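Local structure of ribosomal protein S2-related protein (Deinococcus radiodurans, 2JH3) at residues 401-406 with 460-465; 344-349 with 371-376; 72-77 with 210-215; 3-8 with 60-65. The protein binds a 4Fe-4S cluster and, with two chelatase-like CbiX modules, may act as a sirohydrochlorin ferrochelatase. All coordinates share one frame; numbering follows the deposited sequence.

Contact 1. Residues 401-406 with 460-465; sequences GTLARV and AVRDEV
The aliphatic part of Arg462 lies over the 3-10 turn 402-406, meeting three residues in succession. Its CB has CG1 of Val406 at 4.1 Å and CD1 of Leu403 at 4.0 Å, while CD passes Thr402 O at 3.8 Å. Leu403 crosses this chain at about a right angle. With CG anti to the backbone N (chi1 -179°), the arginine first runs toward Thr402 and Leu403, then bends at chi3 (58°), which turns its guanidinium to Asp463. There NH2 bonds to OD1 of Asp463 at 3.2 Å, close to the guanidinium plane, on the syn side of the carboxylate but 30° out of its plane; a weaker bond comes from NE. This bridge stays within the helix; it is the arginine's aliphatic packing, without any crossing hydrogen bond, that joins helix 455-467 to the loop after helix 392-398 in the iron-sulfur domain. Cutting Arg462 back to alanine is likely to leave Asp463 without this charged mate and Leu403 CD1 less covered. One turn on, Val465 CG1 sits 3.9 Å from Arg405 O; just before the arginine, Val461 CG1 meets Val406 CG1. Trp392 touches both Val406 and Val461, and Val417 of helix 411-422 touches Val461.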
loop_
_atom_site.group_PDB
_atom_site.type_symbol
_atom_site.label_atom_id
_atom_site.label_comp_id
_atom_site.label_asym_id
_atom_site.label_seq_id
_atom_site.Cartn_x
_atom_site.Cartn_y
_atom_site.Cartn_z
ATOM N N GLY A 401 22.351 15.254 -10.857
ATOM C CA GLY A 401 22.482 15.239 -9.418
ATOM C C GLY A 401 22.580 13.828 -8.909
ATOM O O GLY A 401 22.971 12.921 -9.643
ATOM N N THR A 402 22.153 13.635 -7.666
ATOM C CA THR A 402 22.068 12.302 -7.066
ATOM C C THR A 402 21.163 11.352 -7.890
ATOM O O THR A 402 21.419 10.150 -7.970
ATOM C CB THR A 402 21.427 12.367 -5.684
ATOM O OG1 THR A 402 20.075 12.866 -5.821
ATOM C CG2 THR A 402 22.224 13.278 -4.768
ATOM N N LEU A 403 20.118 11.908 -8.510
ATOM C CA LEU A 403 19.204 11.111 -9.348
ATOM C C LEU A 403 19.798 10.535 -10.637
ATOM O O LEU A 403 19.245 9.581 -11.196
ATOM C CB LEU A 403 17.969 11.939 -9.741
ATOM C CG LEU A 403 16.665 11.192 -9.949
ATOM C CD1 LEU A 403 16.283 10.203 -8.841
ATOM C CD2 LEU A 403 15.548 12.245 -10.094
ATOM N N ALA A 404 20.870 11.118 -11.167
ATOM C CA ALA A 404 21.442 10.587 -12.425
ATOM C C ALA A 404 21.911 9.143 -12.292
ATOM O O ALA A 404 22.128 8.441 -13.249
ATOM C CB ALA A 404 22.594 11.395 -12.823
ATOM N N ARG A 405 22.193 8.775 -11.073
ATOM C CA ARG A 405 22.510 7.417 -10.703
ATOM C C ARG A 405 21.485 6.393 -11.235
ATOM O O ARG A 405 21.838 5.230 -11.426
ATOM C CB ARG A 405 22.571 7.372 -9.180
ATOM C CG ARG A 405 23.554 6.500 -8.602
ATOM C CD ARG A 405 24.987 7.027 -8.712
ATOM N NE ARG A 405 25.849 5.845 -8.725
ATOM C CZ ARG A 405 26.757 5.539 -9.652
ATOM N NH1 ARG A 405 27.072 6.361 -10.690
ATOM N NH2 ARG A 405 27.378 4.379 -9.506
ATOM N N VAL A 406 20.229 6.811 -11.517
ATOM C CA VAL A 406 19.271 5.878 -12.174
ATOM C C VAL A 406 19.785 5.327 -13.498
ATOM O O VAL A 406 19.381 4.252 -13.930
ATOM C CB VAL A 406 17.825 6.512 -12.392
ATOM C CG1 VAL A 406 17.190 6.816 -11.058
ATOM C CG2 VAL A 406 17.850 7.707 -13.257
ATOM N N ALA A 460 12.911 5.425 -6.254
ATOM C CA ALA A 460 13.027 4.014 -5.774
ATOM C C ALA A 460 14.167 3.288 -6.526
ATOM O O ALA A 460 14.923 2.473 -5.926
ATOM C CB ALA A 460 11.694 3.278 -5.951
ATOM N N VAL A 461 14.315 3.577 -7.820
ATOM C CA VAL A 461 15.398 2.981 -8.567
ATOM C C VAL A 461 16.726 3.563 -8.126
ATOM O O VAL A 461 17.733 2.831 -7.926
ATOM C CB VAL A 461 15.235 3.152 -10.102
ATOM C CG1 VAL A 461 16.497 2.669 -10.793
ATOM C CG2 VAL A 461 14.064 2.341 -10.568
ATOM N N ARG A 462 16.758 4.880 -7.910
ATOM C CA ARG A 462 17.969 5.482 -7.285
ATOM C C ARG A 462 18.376 4.759 -5.976
ATOM O O ARG A 462 19.512 4.356 -5.846
ATOM C CB ARG A 462 17.779 6.971 -7.028
ATOM C CG ARG A 462 19.029 7.691 -6.379
ATOM C CD ARG A 462 18.567 9.023 -5.796
ATOM N NE ARG A 462 17.537 8.679 -4.849
ATOM C CZ ARG A 462 16.568 9.455 -4.395
ATOM N NH1 ARG A 462 16.489 10.699 -4.763
ATOM N NH2 ARG A 462 15.664 8.950 -3.560
ATOM N N ASP A 463 17.456 4.519 -5.048
ATOM C CA ASP A 463 17.793 3.830 -3.811
ATOM C C ASP A 463 18.272 2.419 -4.038
ATOM O O ASP A 463 19.204 1.974 -3.386
ATOM C CB ASP A 463 16.598 3.763 -2.893
ATOM C CG ASP A 463 16.083 5.121 -2.538
ATOM O OD1 ASP A 463 16.857 6.106 -2.622
ATOM O OD2 ASP A 463 14.883 5.206 -2.185
ATOM N N GLU A 464 17.684 1.728 -4.997
ATOM C CA GLU A 464 18.117 0.372 -5.292
ATOM C C GLU A 464 19.555 0.313 -5.796
ATOM O O GLU A 464 20.365 -0.444 -5.280
ATOM C CB GLU A 464 17.171 -0.256 -6.288
ATOM C CG GLU A 464 17.467 -1.714 -6.675
ATOM C CD GLU A 464 17.366 -2.704 -5.503
ATOM O OE1 GLU A 464 16.704 -2.412 -4.458
ATOM O OE2 GLU A 464 17.998 -3.782 -5.650
ATOM N N VAL A 465 19.865 1.082 -6.819
ATOM C CA VAL A 465 21.232 1.201 -7.304
ATOM C C VAL A 465 22.177 1.552 -6.091
ATOM O O VAL A 465 23.196 0.882 -5.878
ATOM C CB VAL A 465 21.318 2.243 -8.454
ATOM C CG1 VAL A 465 22.757 2.442 -8.897
ATOM C CG2 VAL A 465 20.472 1.815 -9.652
#

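Contact 2. Residues 344-349 with 371-376; sequences PIRTWR and LYPAVI
The guanidinium of Arg346 presents an edge to the carbonyl O of Leu371, and the Tyr372 ring presents one to the carbonyl O of Arg346. In the first pair NH2 of Arg346 donates to Leu371 O at 3.2 Å in a nearly straight bond (167°), with the acceptor close to the guanidinium plane; seen from the carbonyl, the donor is tilted 22° from its plane. In the second pair CE1 of Tyr372 approaches Arg346 O to 3.2 Å. A water donates to both Arg346 O and Leu371 O, so the two backbone oxygens are bridged as well as approached by side chains. A second water, in the plane of the tyrosine ring, accepts from Tyr372 OH and donates to Trp348 O. The hydroxyl is also paired with Glu296 N, and Arg346 with Arg331 O and Thr334 OG1.

The residues from Ile345 to Trp348 form a type I beta turn, which packs on the link between helices 361-371 and 375-383 in the DR2241 stabilising domain. Trp348 touches the 4Fe-4S cluster, and Thr347 packs on its ligand Cys425, which places this turn against the cluster site.

The apolar part follows the arginine chain, extended from CG to NE: its CD lies 3.7 Å from CD of Pro373, the two side chains roughly perpendicular. Thr347 CG2, anti to its own carbonyl carbon, reaches Val375 CG2 at 3.6 Å; the two side chains run antiparallel, side by side. Leu448 of strand 448-450 packs against both.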
loop_
_atom_site.group_PDB
_atom_site.type_symbol
_atom_site.label_atom_id
_atom_site.label_comp_id
_atom_site.label_asym_id
_atom_site.label_seq_id
_atom_site.Cartn_x
_atom_site.Cartn_y
_atom_site.Cartn_z
ATOM N N PRO A 344 1.686 11.750 -3.657
ATOM C CA PRO A 344 2.262 12.474 -4.799
ATOM C C PRO A 344 1.834 11.937 -6.146
ATOM O O PRO A 344 1.733 12.678 -7.123
ATOM C CB PRO A 344 3.743 12.331 -4.564
ATOM C CG PRO A 344 3.907 11.118 -3.821
ATOM C CD PRO A 344 2.728 10.983 -2.948
ATOM N N ILE A 345 1.503 10.635 -6.187
ATOM C CA ILE A 345 0.990 9.996 -7.346
ATOM C C ILE A 345 -0.465 9.609 -7.088
ATOM O O ILE A 345 -0.739 8.701 -6.310
ATOM C CB ILE A 345 1.827 8.706 -7.726
ATOM C CG1 ILE A 345 3.322 8.992 -7.877
ATOM C CG2 ILE A 345 1.265 8.128 -8.994
ATOM C CD1 ILE A 345 3.728 10.060 -8.875
ATOM N N ARG A 346 -1.399 10.316 -7.748
ATOM C CA ARG A 346 -2.807 10.286 -7.343
ATOM C C ARG A 346 -3.525 9.061 -7.863
ATOM O O ARG A 346 -4.628 8.785 -7.463
ATOM C CB ARG A 346 -3.480 11.611 -7.774
ATOM C CG ARG A 346 -3.249 12.749 -6.746
ATOM C CD ARG A 346 -3.714 14.129 -7.155
ATOM N NE ARG A 346 -3.941 14.971 -5.982
ATOM C CZ ARG A 346 -5.002 14.948 -5.199
ATOM N NH1 ARG A 346 -5.034 15.754 -4.150
ATOM N NH2 ARG A 346 -6.105 14.264 -5.519
ATOM N N THR A 347 -2.943 8.353 -8.824
ATOM C CA THR A 347 -3.461 7.051 -9.275
ATOM C C THR A 347 -3.077 5.826 -8.381
ATOM O O THR A 347 -3.403 4.718 -8.719
ATOM C CB THR A 347 -3.023 6.738 -10.667
ATOM O OG1 THR A 347 -1.610 6.938 -10.848
ATOM C CG2 THR A 347 -3.766 7.639 -11.628
ATOM N N TRP A 348 -2.375 6.069 -7.288
ATOM C CA TRP A 348 -2.122 5.023 -6.325
ATOM C C TRP A 348 -3.426 4.597 -5.697
ATOM O O TRP A 348 -4.338 5.413 -5.520
ATOM C CB TRP A 348 -1.043 5.426 -5.287
ATOM C CG TRP A 348 0.297 5.167 -5.821
ATOM C CD1 TRP A 348 0.675 5.241 -7.142
ATOM C CD2 TRP A 348 1.468 4.862 -5.092
ATOM N NE1 TRP A 348 1.988 4.930 -7.265
ATOM C CE2 TRP A 348 2.492 4.659 -6.024
ATOM C CE3 TRP A 348 1.721 4.594 -3.738
ATOM C CZ2 TRP A 348 3.806 4.325 -5.637
ATOM C CZ3 TRP A 348 2.986 4.226 -3.355
ATOM C CH2 TRP A 348 4.017 4.075 -4.295
ATOM N N ARG A 349 -3.557 3.289 -5.467
ATOM C CA ARG A 349 -4.745 2.682 -4.854
ATOM C C ARG A 349 -4.830 2.975 -3.354
ATOM O O ARG A 349 -4.943 2.064 -2.463
ATOM C CB ARG A 349 -4.749 1.194 -5.159
ATOM C CG ARG A 349 -6.174 0.526 -5.212
ATOM C CD ARG A 349 -6.128 -0.984 -4.911
ATOM N NE ARG A 349 -5.303 -1.638 -5.951
ATOM C CZ ARG A 349 -5.199 -2.953 -6.128
ATOM N NH1 ARG A 349 -5.839 -3.761 -5.326
ATOM N NH2 ARG A 349 -4.422 -3.442 -7.065
ATOM N N LEU A 371 -8.162 15.845 -9.078
ATOM C CA LEU A 371 -8.320 14.589 -8.375
ATOM C C LEU A 371 -7.430 13.500 -8.975
ATOM O O LEU A 371 -6.704 12.764 -8.294
ATOM C CB LEU A 371 -9.758 14.129 -8.504
ATOM C CG LEU A 371 -10.051 12.717 -7.917
ATOM C CD1 LEU A 371 -9.870 12.637 -6.472
ATOM C CD2 LEU A 371 -11.489 12.361 -8.212
ATOM N N TYR A 372 -7.491 13.426 -10.302
ATOM C CA TYR A 372 -6.721 12.448 -11.051
ATOM C C TYR A 372 -6.047 13.102 -12.287
ATOM O O TYR A 372 -6.455 12.888 -13.416
ATOM C CB TYR A 372 -7.614 11.284 -11.533
ATOM C CG TYR A 372 -8.012 10.159 -10.561
ATOM C CD1 TYR A 372 -7.042 9.413 -9.882
ATOM C CD2 TYR A 372 -9.337 9.794 -10.400
ATOM C CE1 TYR A 372 -7.381 8.380 -9.074
ATOM C CE2 TYR A 372 -9.709 8.741 -9.558
ATOM C CZ TYR A 372 -8.700 7.986 -8.943
ATOM O OH TYR A 372 -8.951 6.922 -8.058
ATOM N N PRO A 373 -4.982 13.866 -12.073
ATOM C CA PRO A 373 -4.276 14.579 -13.158
ATOM C C PRO A 373 -3.877 13.715 -14.326
ATOM O O PRO A 373 -3.304 12.670 -14.131
ATOM C CB PRO A 373 -3.025 15.086 -12.471
ATOM C CG PRO A 373 -3.371 15.162 -11.132
ATOM C CD PRO A 373 -4.331 14.134 -10.789
ATOM N N ALA A 374 -4.267 14.171 -15.528
ATOM C CA ALA A 374 -3.893 13.609 -16.808
ATOM C C ALA A 374 -4.545 12.303 -17.175
ATOM O O ALA A 374 -4.385 11.868 -18.281
ATOM C CB ALA A 374 -2.332 13.497 -16.989
ATOM N N VAL A 375 -5.330 11.728 -16.268
ATOM C CA VAL A 375 -5.932 10.454 -16.494
ATOM C C VAL A 375 -6.965 10.523 -17.633
ATOM O O VAL A 375 -7.059 9.634 -18.439
ATOM C CB VAL A 375 -6.508 9.897 -15.149
ATOM C CG1 VAL A 375 -7.380 8.728 -15.374
ATOM C CG2 VAL A 375 -5.380 9.510 -14.196
ATOM N N ILE A 376 -7.818 11.537 -17.649
ATOM C CA ILE A 376 -8.848 11.618 -18.697
ATOM C C ILE A 376 -8.260 11.715 -20.137
ATOM O O ILE A 376 -8.610 10.941 -21.016
ATOM C CB ILE A 376 -9.838 12.830 -18.417
ATOM C CG1 ILE A 376 -10.789 12.551 -17.229
ATOM C CG2 ILE A 376 -10.564 13.218 -19.690
ATOM C CD1 ILE A 376 -11.255 11.307 -17.081
HETATM O O HOH W 1 -6.609 10.811 -6.554
HETATM O O HOH W 2 -7.018 5.905 -6.608
#

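Contact 3. Residues 72-77 with 210-215; sequences VFLSEG and VPFLTH
Leu74 inserts between Phe212 and the backbone beyond it, where the two chelatase-type CbiX modules meet: residues 72-77 follow strand 66-71 of one sheet, and 210-215 begin on strand 207-211 of the other and continue into a loop. Its CB stands over one face of the Phe212 ring, 4.2 Å from the centroid and 26° off the ring normal, a CH-pi contact. CG, anti to the carbonyl carbon of Leu74 (chi1 -65°), comes within 4.1 Å of Thr214 CG2. At the branch the methyls diverge: CD1 presses on the peptide between Leu213 and Thr214, with Leu213 C at 3.4 Å, whereas CD2 returns to Phe212 CZ at 4.1 Å. Phe212 is the centre of an inverse gamma turn, and its own CG is anti to the backbone N (chi1 -169°), an orientation that carries the ring toward Leu74. Met122 of helix 122-133 touches both side chains. No hydrogen bond crosses between the segments; Leu74 O is instead bonded by Asn154 ND2 and lies 3.3 Å from Phe212 CE2. Beside the leucine, Thr214 CG2 approaches Val72 O at 3.7 Å, and OG1 of Thr214 makes a short hydrogen bond with His215 ND1 (2.5 Å).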
loop_
_atom_site.group_PDB
_atom_site.type_symbol
_atom_site.label_atom_id
_atom_site.label_comp_id
_atom_site.label_asym_id
_atom_site.label_seq_id
_atom_site.Cartn_x
_atom_site.Cartn_y
_atom_site.Cartn_z
ATOM N N VAL A 72 6.488 29.309 -9.784
ATOM C CA VAL A 72 6.316 29.792 -8.409
ATOM C C VAL A 72 7.516 29.285 -7.579
ATOM O O VAL A 72 7.402 28.365 -6.762
ATOM C CB VAL A 72 4.922 29.359 -7.827
ATOM C CG1 VAL A 72 4.662 30.008 -6.417
ATOM C CG2 VAL A 72 3.837 29.819 -8.723
ATOM N N PHE A 73 8.689 29.841 -7.898
ATOM C CA PHE A 73 9.948 29.540 -7.259
ATOM C C PHE A 73 10.567 30.891 -6.907
ATOM O O PHE A 73 10.486 31.867 -7.684
ATOM C CB PHE A 73 10.937 28.798 -8.161
ATOM C CG PHE A 73 10.583 27.343 -8.380
ATOM C CD1 PHE A 73 11.374 26.339 -7.855
ATOM C CD2 PHE A 73 9.436 26.995 -9.089
ATOM C CE1 PHE A 73 11.043 25.002 -8.041
ATOM C CE2 PHE A 73 9.117 25.667 -9.296
ATOM C CZ PHE A 73 9.924 24.673 -8.759
ATOM N N LEU A 74 11.183 30.930 -5.719
ATOM C CA LEU A 74 11.776 32.159 -5.222
ATOM C C LEU A 74 13.259 32.095 -5.418
ATOM O O LEU A 74 14.037 32.470 -4.559
ATOM C CB LEU A 74 11.374 32.395 -3.770
ATOM C CG LEU A 74 9.877 32.641 -3.640
ATOM C CD1 LEU A 74 9.459 32.942 -2.234
ATOM C CD2 LEU A 74 9.460 33.810 -4.455
ATOM N N SER A 75 13.665 31.558 -6.557
ATOM C CA SER A 75 15.064 31.555 -6.955
ATOM C C SER A 75 15.061 31.611 -8.468
ATOM O O SER A 75 13.972 31.499 -9.112
ATOM C CB SER A 75 15.763 30.307 -6.488
ATOM O OG SER A 75 15.062 29.166 -7.023
ATOM N N GLU A 76 16.234 31.861 -9.038
ATOM C CA GLU A 76 16.391 31.898 -10.472
ATOM C C GLU A 76 17.748 31.327 -10.667
ATOM O O GLU A 76 18.733 31.927 -10.283
ATOM C CB GLU A 76 16.298 33.326 -11.006
ATOM C CG GLU A 76 16.540 33.489 -12.479
ATOM C CD GLU A 76 16.169 34.906 -12.941
ATOM O OE1 GLU A 76 16.491 35.898 -12.175
ATOM O OE2 GLU A 76 15.569 35.007 -14.041
ATOM N N GLY A 77 17.795 30.124 -11.198
ATOM C CA GLY A 77 18.991 29.329 -11.076
ATOM C C GLY A 77 18.774 28.049 -11.847
ATOM O O GLY A 77 17.925 27.981 -12.738
ATOM N N VAL A 210 11.355 38.434 7.557
ATOM C CA VAL A 210 10.571 37.848 6.455
ATOM C C VAL A 210 11.396 36.775 5.705
ATOM O O VAL A 210 12.346 37.066 4.978
ATOM C CB VAL A 210 9.963 38.932 5.509
ATOM C CG1 VAL A 210 9.220 38.293 4.246
ATOM C CG2 VAL A 210 8.994 39.787 6.296
ATOM N N PRO A 211 11.001 35.530 5.886
ATOM C CA PRO A 211 11.480 34.435 5.092
ATOM C C PRO A 211 11.115 34.531 3.612
ATOM O O PRO A 211 9.896 34.579 3.255
ATOM C CB PRO A 211 10.815 33.209 5.743
ATOM C CG PRO A 211 10.421 33.686 7.128
ATOM C CD PRO A 211 9.999 35.073 6.868
ATOM N N PHE A 212 12.145 34.625 2.766
ATOM C CA PHE A 212 11.962 34.662 1.270
ATOM C C PHE A 212 11.835 33.219 0.767
ATOM O O PHE A 212 12.701 32.720 0.097
ATOM C CB PHE A 212 13.140 35.329 0.594
ATOM C CG PHE A 212 12.913 35.643 -0.856
ATOM C CD1 PHE A 212 11.960 36.586 -1.223
ATOM C CD2 PHE A 212 13.733 35.099 -1.855
ATOM C CE1 PHE A 212 11.770 36.947 -2.566
ATOM C CE2 PHE A 212 13.528 35.459 -3.177
ATOM C CZ PHE A 212 12.543 36.399 -3.519
ATOM N N LEU A 213 10.754 32.574 1.183
ATOM C CA LEU A 213 10.476 31.152 0.958
ATOM C C LEU A 213 9.031 31.000 0.478
ATOM O O LEU A 213 8.135 31.749 0.906
ATOM C CB LEU A 213 10.579 30.409 2.321
ATOM C CG LEU A 213 11.884 29.845 2.856
ATOM C CD1 LEU A 213 13.087 30.158 2.067
ATOM C CD2 LEU A 213 12.024 30.213 4.316
ATOM N N THR A 214 8.771 29.995 -0.368
ATOM C CA THR A 214 7.381 29.688 -0.699
ATOM C C THR A 214 6.682 29.132 0.507
ATOM O O THR A 214 5.498 29.399 0.723
ATOM C CB THR A 214 7.246 28.648 -1.840
ATOM O OG1 THR A 214 8.044 27.511 -1.531
ATOM C CG2 THR A 214 7.680 29.236 -3.166
ATOM N N HIS A 215 7.404 28.332 1.279
ATOM C CA HIS A 215 6.832 27.660 2.450
ATOM C C HIS A 215 7.908 27.406 3.463
ATOM O O HIS A 215 9.097 27.608 3.208
ATOM C CB HIS A 215 6.210 26.300 2.069
ATOM C CG HIS A 215 7.191 25.396 1.412
ATOM N ND1 HIS A 215 7.718 25.668 0.159
ATOM C CD2 HIS A 215 7.813 24.292 1.854
ATOM C CE1 HIS A 215 8.595 24.733 -0.154
ATOM N NE2 HIS A 215 8.679 23.892 0.864
#

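Contact 4. Residues 3-8 with 60-65; sequences LRSLVL and RTVAYS
Tyr64 is packed on both faces: Leu3 CB lies over one, displaced toward the rim, and Ala63 CB stands over the centre of the opposite one. The Leu3 contact is of CH-pi type, with CB 4.1 Å from the Tyr64 ring centroid and 26° off the normal; both leucine methyls continue it along the CE1 side. Close to the ring's base, Ser5 OG comes 3.1 Å from CD2 of Tyr64. The other end of the contact is sparser: Val7 CG2 and Val62 CG1 meet at 3.9 Å, their side chains nearly square. Burial runs the other way, since Val7, Val62 and Ser5 are buried whereas Leu3 and Tyr64 are partly exposed. The contact sets the start of strand 5-10 against the loop leading into strand 66-71, its parallel neighbour in the first chelatase-like sheet. A serine in place of Tyr64 would probably open a gap between Leu3 and Ala63, taking away the surface on which both rest. The polar link across the segments is slight, a weak bond from Tyr64 N to Ser5 OG (3.4 Å, 135°). Glu43 OE2 is hydrogen-bonded to both Ser5 OG and Ala63 N, which suggests that this carboxylate, more than that bond, ties strand to loop.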
loop_
_atom_site.group_PDB
_atom_site.type_symbol
_atom_site.label_atom_id
_atom_site.label_comp_id
_atom_site.label_asym_id
_atom_site.label_seq_id
_atom_site.Cartn_x
_atom_site.Cartn_y
_atom_site.Cartn_z
ATOM N N LEU A 3 -8.598 33.060 -26.423
ATOM C CA LEU A 3 -8.656 32.172 -25.240
ATOM C C LEU A 3 -7.239 31.869 -24.747
ATOM O O LEU A 3 -6.349 31.628 -25.541
ATOM C CB LEU A 3 -9.421 30.898 -25.575
ATOM C CG LEU A 3 -10.934 31.026 -25.843
ATOM C CD1 LEU A 3 -11.407 29.903 -26.723
ATOM C CD2 LEU A 3 -11.752 31.038 -24.581
ATOM N N ARG A 4 -7.013 31.970 -23.442
ATOM C CA ARG A 4 -5.695 31.631 -22.932
ATOM C C ARG A 4 -5.631 30.958 -21.564
ATOM O O ARG A 4 -6.469 31.181 -20.710
ATOM C CB ARG A 4 -4.741 32.812 -23.016
ATOM C CG ARG A 4 -5.165 34.121 -22.406
ATOM C CD ARG A 4 -3.957 35.119 -22.389
ATOM N NE ARG A 4 -3.617 35.775 -23.654
ATOM C CZ ARG A 4 -2.369 36.145 -24.051
ATOM N NH1 ARG A 4 -1.266 35.881 -23.316
ATOM N NH2 ARG A 4 -2.202 36.756 -25.242
ATOM N N SER A 5 -4.610 30.115 -21.405
ATOM C CA SER A 5 -4.418 29.337 -20.166
ATOM C C SER A 5 -3.184 29.840 -19.400
ATOM O O SER A 5 -2.133 30.171 -19.969
ATOM C CB SER A 5 -4.203 27.804 -20.458
ATOM O OG SER A 5 -5.167 27.241 -21.361
ATOM N N LEU A 6 -3.292 29.830 -18.086
ATOM C CA LEU A 6 -2.130 30.173 -17.238
ATOM C C LEU A 6 -1.794 28.891 -16.496
ATOM O O LEU A 6 -2.678 28.244 -15.993
ATOM C CB LEU A 6 -2.553 31.254 -16.266
ATOM C CG LEU A 6 -1.515 31.670 -15.221
ATOM C CD1 LEU A 6 -0.216 32.206 -15.898
ATOM C CD2 LEU A 6 -2.164 32.719 -14.394
ATOM N N VAL A 7 -0.536 28.513 -16.501
ATOM C CA VAL A 7 -0.047 27.367 -15.768
ATOM C C VAL A 7 0.953 27.834 -14.731
ATOM O O VAL A 7 1.931 28.480 -15.065
ATOM C CB VAL A 7 0.659 26.418 -16.681
ATOM C CG1 VAL A 7 1.359 25.316 -15.899
ATOM C CG2 VAL A 7 -0.333 25.848 -17.710
ATOM N N LEU A 8 0.636 27.589 -13.458
ATOM C CA LEU A 8 1.581 27.802 -12.339
ATOM C C LEU A 8 2.354 26.533 -11.949
ATOM O O LEU A 8 1.748 25.444 -11.730
ATOM C CB LEU A 8 0.810 28.355 -11.136
ATOM C CG LEU A 8 -0.021 29.608 -11.352
ATOM C CD1 LEU A 8 -0.527 30.088 -10.032
ATOM C CD2 LEU A 8 0.730 30.688 -12.069
ATOM N N ARG A 60 -0.546 18.729 -21.507
ATOM C CA ARG A 60 -1.632 17.900 -22.076
ATOM C C ARG A 60 -2.966 18.190 -21.375
ATOM O O ARG A 60 -4.021 17.876 -21.873
ATOM C CB ARG A 60 -1.221 16.409 -21.950
ATOM C CG ARG A 60 -1.872 15.751 -20.772
ATOM C CD ARG A 60 -1.718 14.232 -20.769
ATOM N NE ARG A 60 -0.537 13.790 -20.027
ATOM C CZ ARG A 60 0.569 13.279 -20.572
ATOM N NH1 ARG A 60 0.656 13.120 -21.891
ATOM N NH2 ARG A 60 1.581 12.896 -19.774
ATOM N N THR A 61 -2.921 18.818 -20.203
ATOM C CA THR A 61 -4.117 19.169 -19.527
ATOM C C THR A 61 -4.676 20.542 -19.907
ATOM O O THR A 61 -5.740 20.896 -19.423
ATOM C CB THR A 61 -3.973 19.089 -18.004
ATOM O OG1 THR A 61 -3.288 20.219 -17.491
ATOM C CG2 THR A 61 -3.257 17.807 -17.583
ATOM N N VAL A 62 -3.955 21.335 -20.701
ATOM C CA VAL A 62 -4.368 22.725 -20.926
ATOM C C VAL A 62 -5.392 22.768 -22.052
ATOM O O VAL A 62 -5.275 22.053 -23.040
ATOM C CB VAL A 62 -3.171 23.739 -21.118
ATOM C CG1 VAL A 62 -1.994 23.425 -20.204
ATOM C CG2 VAL A 62 -2.761 23.787 -22.423
ATOM N N ALA A 63 -6.415 23.564 -21.830
ATOM C CA ALA A 63 -7.572 23.583 -22.615
ATOM C C ALA A 63 -7.422 24.389 -23.897
ATOM O O ALA A 63 -8.106 24.078 -24.873
ATOM C CB ALA A 63 -8.754 24.104 -21.790
ATOM N N TYR A 64 -6.489 25.355 -23.887
ATOM C CA TYR A 64 -6.298 26.376 -24.956
ATOM C C TYR A 64 -4.940 26.296 -25.598
ATOM O O TYR A 64 -4.061 25.564 -25.148
ATOM C CB TYR A 64 -6.564 27.769 -24.411
ATOM C CG TYR A 64 -7.884 27.783 -23.678
ATOM C CD1 TYR A 64 -9.041 27.418 -24.336
ATOM C CD2 TYR A 64 -7.968 28.101 -22.320
ATOM C CE1 TYR A 64 -10.242 27.388 -23.670
ATOM C CE2 TYR A 64 -9.165 28.053 -21.639
ATOM C CZ TYR A 64 -10.298 27.712 -22.343
ATOM O OH TYR A 64 -11.522 27.671 -21.726
ATOM N N SER A 65 -4.802 26.994 -26.721
ATOM C CA SER A 65 -3.661 26.835 -27.617
ATOM C C SER A 65 -2.619 27.913 -27.367
ATOM O O SER A 65 -1.576 27.949 -28.017
ATOM C CB SER A 65 -4.150 26.919 -29.081
ATOM O OG SER A 65 -4.745 28.189 -29.336
#

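In the fold
Contacts 2 and 3 are buried, whereas contacts 1 and 4 are only partly so. Their chemistry does not follow depth: contact 2, which reaches the cluster site through Thr347 and Trp348, combines a direct hydrogen bond with two bridging waters, yet contact 3 is apolar across its segments. Contact 1 lacks a crossing hydrogen bond, its salt bridge staying within one helix, and contact 4 has a weak one. Contacts 3 and 4 share the first CbiX sheet, one at the exit of strand 66-71 and the other before its start; Val72 CG2 and Leu8 CB meet at 4.1 Å. Contact 4 also touches contact 2, through Arg60 NE and Ala374 CB at 3.5 Å. Contact 1 touches none of the others.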